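Long-range contact in serpin-ZX (Arabidopsis thaliana, PDB 3LE2), which inhibits proteases such as metacaspase-9 and RD21A by offering a reactive center loop whose cleavage traps the enzyme covalently: residues E181-F193 and K200-Q212. Numbering follows the deposited sequence.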
# COMPACT_ATOMS: atom_id res chain seq x y z
N GLU A 181 13.97 16.17 3.92
CA GLU A 181 14.02 17.62 3.79
C GLU A 181 12.67 18.23 4.15
O GLU A 181 11.71 18.09 3.41
CB GLU A 181 14.32 18.01 2.34
CG GLU A 181 15.70 17.61 1.86
CD GLU A 181 16.75 18.63 2.23
OE1 GLU A 181 16.38 19.77 2.61
OE2 GLU A 181 17.95 18.28 2.15
N LYS A 182 12.60 18.92 5.29
CA LYS A 182 11.35 19.56 5.66
C LYS A 182 10.95 20.62 4.64
O LYS A 182 11.80 21.12 3.89
CB LYS A 182 11.45 20.19 7.06
CG LYS A 182 12.47 21.33 7.17
CD LYS A 182 12.76 21.64 8.64
CE LYS A 182 13.82 22.72 8.80
NZ LYS A 182 14.21 22.87 10.23
N PHE A 183 9.67 20.94 4.59
CA PHE A 183 9.18 22.11 3.86
C PHE A 183 9.04 23.23 4.87
O PHE A 183 8.77 22.97 6.04
CB PHE A 183 7.82 21.84 3.24
CG PHE A 183 7.83 20.78 2.19
CD1 PHE A 183 7.79 21.12 0.85
CD2 PHE A 183 7.89 19.44 2.54
CE1 PHE A 183 7.80 20.14 -0.13
CE2 PHE A 183 7.90 18.46 1.58
CZ PHE A 183 7.86 18.81 0.24
N ASP A 184 9.22 24.47 4.42
CA ASP A 184 9.02 25.62 5.29
C ASP A 184 7.52 25.92 5.38
O ASP A 184 6.91 26.40 4.42
CB ASP A 184 9.79 26.84 4.78
CG ASP A 184 9.83 27.98 5.80
OD1 ASP A 184 8.87 28.13 6.58
OD2 ASP A 184 10.83 28.72 5.82
N GLU A 185 6.94 25.63 6.53
CA GLU A 185 5.51 25.80 6.72
C GLU A 185 5.08 27.26 6.52
O GLU A 185 3.93 27.53 6.19
CB GLU A 185 5.10 25.30 8.10
CG GLU A 185 3.63 25.47 8.39
CD GLU A 185 3.27 25.03 9.79
OE1 GLU A 185 4.06 24.26 10.39
OE2 GLU A 185 2.21 25.46 10.29
N SER A 186 6.01 28.19 6.71
CA SER A 186 5.72 29.60 6.47
C SER A 186 5.38 29.84 5.00
O SER A 186 4.74 30.84 4.67
CB SER A 186 6.91 30.48 6.86
OG SER A 186 7.71 29.85 7.84
N LEU A 187 5.83 28.93 4.14
CA LEU A 187 5.67 29.07 2.69
C LEU A 187 4.39 28.44 2.14
O LEU A 187 3.96 28.75 1.03
CB LEU A 187 6.88 28.47 1.96
CG LEU A 187 8.21 29.19 2.17
CD1 LEU A 187 9.33 28.52 1.38
CD2 LEU A 187 8.06 30.65 1.78
N THR A 188 3.79 27.55 2.91
CA THR A 188 2.53 26.96 2.52
C THR A 188 1.49 28.06 2.29
O THR A 188 1.34 28.95 3.12
CB THR A 188 2.03 26.00 3.60
OG1 THR A 188 3.05 25.03 3.87
CG2 THR A 188 0.74 25.31 3.15
N GLN A 189 0.79 27.99 1.16
CA GLN A 189 -0.20 29.00 0.82
C GLN A 189 -1.41 28.33 0.18
O GLN A 189 -1.30 27.23 -0.35
CB GLN A 189 0.39 30.03 -0.15
CG GLN A 189 1.59 30.82 0.41
CD GLN A 189 1.22 31.73 1.60
OE1 GLN A 189 0.12 32.29 1.66
NE2 GLN A 189 2.15 31.87 2.54
N GLU A 190 -2.57 28.98 0.24
CA GLU A 190 -3.77 28.46 -0.41
C GLU A 190 -3.61 28.52 -1.92
O GLU A 190 -2.87 29.36 -2.44
CB GLU A 190 -5.02 29.23 0.04
CG GLU A 190 -5.30 29.16 1.53
CD GLU A 190 -5.45 27.73 2.05
OE1 GLU A 190 -6.52 27.11 1.84
OE2 GLU A 190 -4.49 27.23 2.67
N GLY A 191 -4.30 27.62 -2.63
CA GLY A 191 -4.20 27.53 -4.08
C GLY A 191 -5.30 26.65 -4.66
O GLY A 191 -5.96 25.92 -3.94
N GLU A 192 -5.49 26.71 -5.97
CA GLU A 192 -6.56 25.97 -6.62
C GLU A 192 -6.17 24.54 -7.02
O GLU A 192 -5.17 24.34 -7.73
CB GLU A 192 -7.09 26.73 -7.84
CG GLU A 192 -7.75 28.08 -7.49
CD GLU A 192 -8.81 27.96 -6.38
OE1 GLU A 192 -9.91 27.42 -6.64
OE2 GLU A 192 -8.55 28.42 -5.24
N PHE A 193 -6.95 23.57 -6.57
CA PHE A 193 -6.80 22.20 -7.04
C PHE A 193 -7.93 21.92 -8.04
O PHE A 193 -9.09 22.26 -7.79
CB PHE A 193 -6.85 21.21 -5.87
CG PHE A 193 -6.56 19.78 -6.26
CD1 PHE A 193 -5.28 19.26 -6.15
CD2 PHE A 193 -7.57 18.97 -6.75
CE1 PHE A 193 -5.03 17.96 -6.52
CE2 PHE A 193 -7.32 17.67 -7.11
CZ PHE A 193 -6.05 17.16 -7.00
N LYS A 200 -13.07 23.43 -9.31
CA LYS A 200 -11.84 23.71 -8.58
C LYS A 200 -12.17 23.88 -7.10
O LYS A 200 -13.32 24.15 -6.75
CB LYS A 200 -11.17 24.99 -9.11
CG LYS A 200 -10.79 24.99 -10.59
CD LYS A 200 -11.97 25.36 -11.49
CE LYS A 200 -11.51 25.77 -12.90
NZ LYS A 200 -10.82 24.69 -13.68
N VAL A 201 -11.16 23.73 -6.24
CA VAL A 201 -11.30 23.93 -4.79
C VAL A 201 -10.03 24.55 -4.24
O VAL A 201 -8.94 24.33 -4.78
CB VAL A 201 -11.58 22.61 -4.04
CG1 VAL A 201 -13.00 22.12 -4.33
CG2 VAL A 201 -10.53 21.55 -4.38
N THR A 202 -10.15 25.32 -3.16
CA THR A 202 -8.99 26.00 -2.57
C THR A 202 -8.36 25.14 -1.48
O THR A 202 -9.05 24.69 -0.57
CB THR A 202 -9.38 27.37 -1.99
OG1 THR A 202 -9.89 28.20 -3.04
CG2 THR A 202 -8.17 28.05 -1.37
N ALA A 203 -7.06 24.94 -1.56
CA ALA A 203 -6.38 24.02 -0.66
C ALA A 203 -4.94 24.47 -0.36
O ALA A 203 -4.33 25.20 -1.14
CB ALA A 203 -6.39 22.61 -1.25
N PRO A 204 -4.40 24.05 0.80
CA PRO A 204 -3.00 24.35 1.16
C PRO A 204 -1.99 23.59 0.28
O PRO A 204 -1.97 22.36 0.26
CB PRO A 204 -2.89 23.85 2.62
CG PRO A 204 -4.26 23.38 3.02
CD PRO A 204 -5.08 23.21 1.80
N PHE A 205 -1.16 24.33 -0.45
CA PHE A 205 -0.06 23.76 -1.21
C PHE A 205 1.27 24.10 -0.56
O PHE A 205 1.58 25.28 -0.34
CB PHE A 205 -0.05 24.32 -2.64
CG PHE A 205 -1.07 23.70 -3.55
CD1 PHE A 205 -0.76 22.56 -4.28
CD2 PHE A 205 -2.32 24.27 -3.72
CE1 PHE A 205 -1.68 22.00 -5.15
CE2 PHE A 205 -3.25 23.71 -4.59
CZ PHE A 205 -2.93 22.57 -5.30
N MET A 206 2.08 23.08 -0.28
CA MET A 206 3.44 23.28 0.19
C MET A 206 4.33 23.67 -0.98
O MET A 206 4.06 23.30 -2.12
CB MET A 206 3.96 22.00 0.84
CG MET A 206 3.03 21.42 1.87
SD MET A 206 3.73 20.01 2.72
CE MET A 206 4.16 18.95 1.35
N THR A 207 5.39 24.42 -0.70
CA THR A 207 6.34 24.79 -1.74
C THR A 207 7.77 24.78 -1.22
O THR A 207 8.01 24.65 -0.02
CB THR A 207 6.05 26.17 -2.35
OG1 THR A 207 6.83 26.34 -3.53
CG2 THR A 207 6.37 27.28 -1.35
N SER A 208 8.71 24.90 -2.15
CA SER A 208 10.13 24.89 -1.83
C SER A 208 10.96 25.45 -2.98
O SER A 208 10.53 25.43 -4.14
CB SER A 208 10.62 23.49 -1.50
OG SER A 208 12.03 23.49 -1.32
N LYS A 209 12.14 25.95 -2.66
CA LYS A 209 13.03 26.46 -3.69
C LYS A 209 14.27 25.59 -3.76
O LYS A 209 15.12 25.79 -4.62
CB LYS A 209 13.40 27.93 -3.46
CG LYS A 209 12.47 28.91 -4.17
CD LYS A 209 12.91 30.36 -3.99
CE LYS A 209 12.21 31.29 -4.98
NZ LYS A 209 10.73 31.13 -4.98
N LYS A 210 14.36 24.61 -2.86
CA LYS A 210 15.41 23.62 -2.91
C LYS A 210 15.29 22.76 -4.17
O LYS A 210 14.25 22.73 -4.82
CB LYS A 210 15.39 22.73 -1.67
CG LYS A 210 15.61 23.48 -0.37
CD LYS A 210 16.20 22.56 0.69
CE LYS A 210 16.24 23.24 2.05
NZ LYS A 210 14.90 23.27 2.71
N LYS A 211 16.34 22.03 -4.50
CA LYS A 211 16.30 21.17 -5.66
C LYS A 211 15.49 19.92 -5.34
O LYS A 211 15.46 19.47 -4.19
CB LYS A 211 17.72 20.83 -6.10
CG LYS A 211 18.57 22.06 -6.44
CD LYS A 211 19.97 21.68 -6.95
CE LYS A 211 20.90 22.90 -7.06
NZ LYS A 211 20.55 23.85 -8.16
N GLN A 212 14.81 19.36 -6.33
CA GLN A 212 14.00 18.16 -6.09
C GLN A 212 14.33 17.00 -7.05
O GLN A 212 14.80 17.22 -8.16
CB GLN A 212 12.50 18.50 -6.18
CG GLN A 212 12.04 19.74 -5.37
CD GLN A 212 12.13 19.54 -3.87
OE1 GLN A 212 11.95 18.43 -3.37
NE2 GLN A 212 12.42 20.61 -3.14
O HOH W 1 12.35 22.14 1.11
O HOH W 2 5.74 25.01 2.17
O HOH W 3 9.91 24.50 1.70
O HOH W 4 -8.11 25.26 2.42
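Phe183 and Met206 meet nearly at a right angle, the methionine laying its terminal methyl over the middle of one ring face, with CE 3.8 Å from the centroid of the Phe183 ring. An extended chi2 and a bend at chi3 (-55°) turn that methyl onto the ring, and SD follows above the same face in a Met-aromatic contact. In the ring plane, Thr207 O faces the edge, 3.6 Å from Phe183 CD1, while Trp179 adds an edge-to-face ring contact.

Farther along, strands 189-193 and 200-207 pair antiparallel. Gln189 and Phe205, and Phe193 and Val201, bond reciprocally through their backbones. The CD2-CE2 edge of the Phe205 ring is turned to Gly191, with CD2 3.8 Å from Gly191 CA and Gly191 O in the ring plane; Phe205 CZ meets the edge of the Phe193 ring, 4.1 Å from CD1. The two aromatic side chains cross at about a right angle. On the other sheet face, Glu192 bends at chi2 (-50°) back across the strand pair, where Thr202 OG1 donates to the syn lone pair of Glu192 OE2 at 2.6 Å. Thr202 CG2 instead packs on Glu190 CB.

Beyond the last bridged pair, Gln189 with Phe205, waters link the segments: one accepts from Asp184 N and donates to Thr207 O, and a second joins Thr188 OG1, which also bonds Glu337, to Thr207 N. At the far end Lys210 and Glu181 form a long salt bridge, 3.8 Å from NZ to OE1, and a water links Lys210 NZ to Lys182 O and Ser208 OG. Strand 200-207 also pairs with strand 277-289, making this the antiparallel s4C-s3C hairpin at the edge of sheet C, in the gate region of the serpin fold.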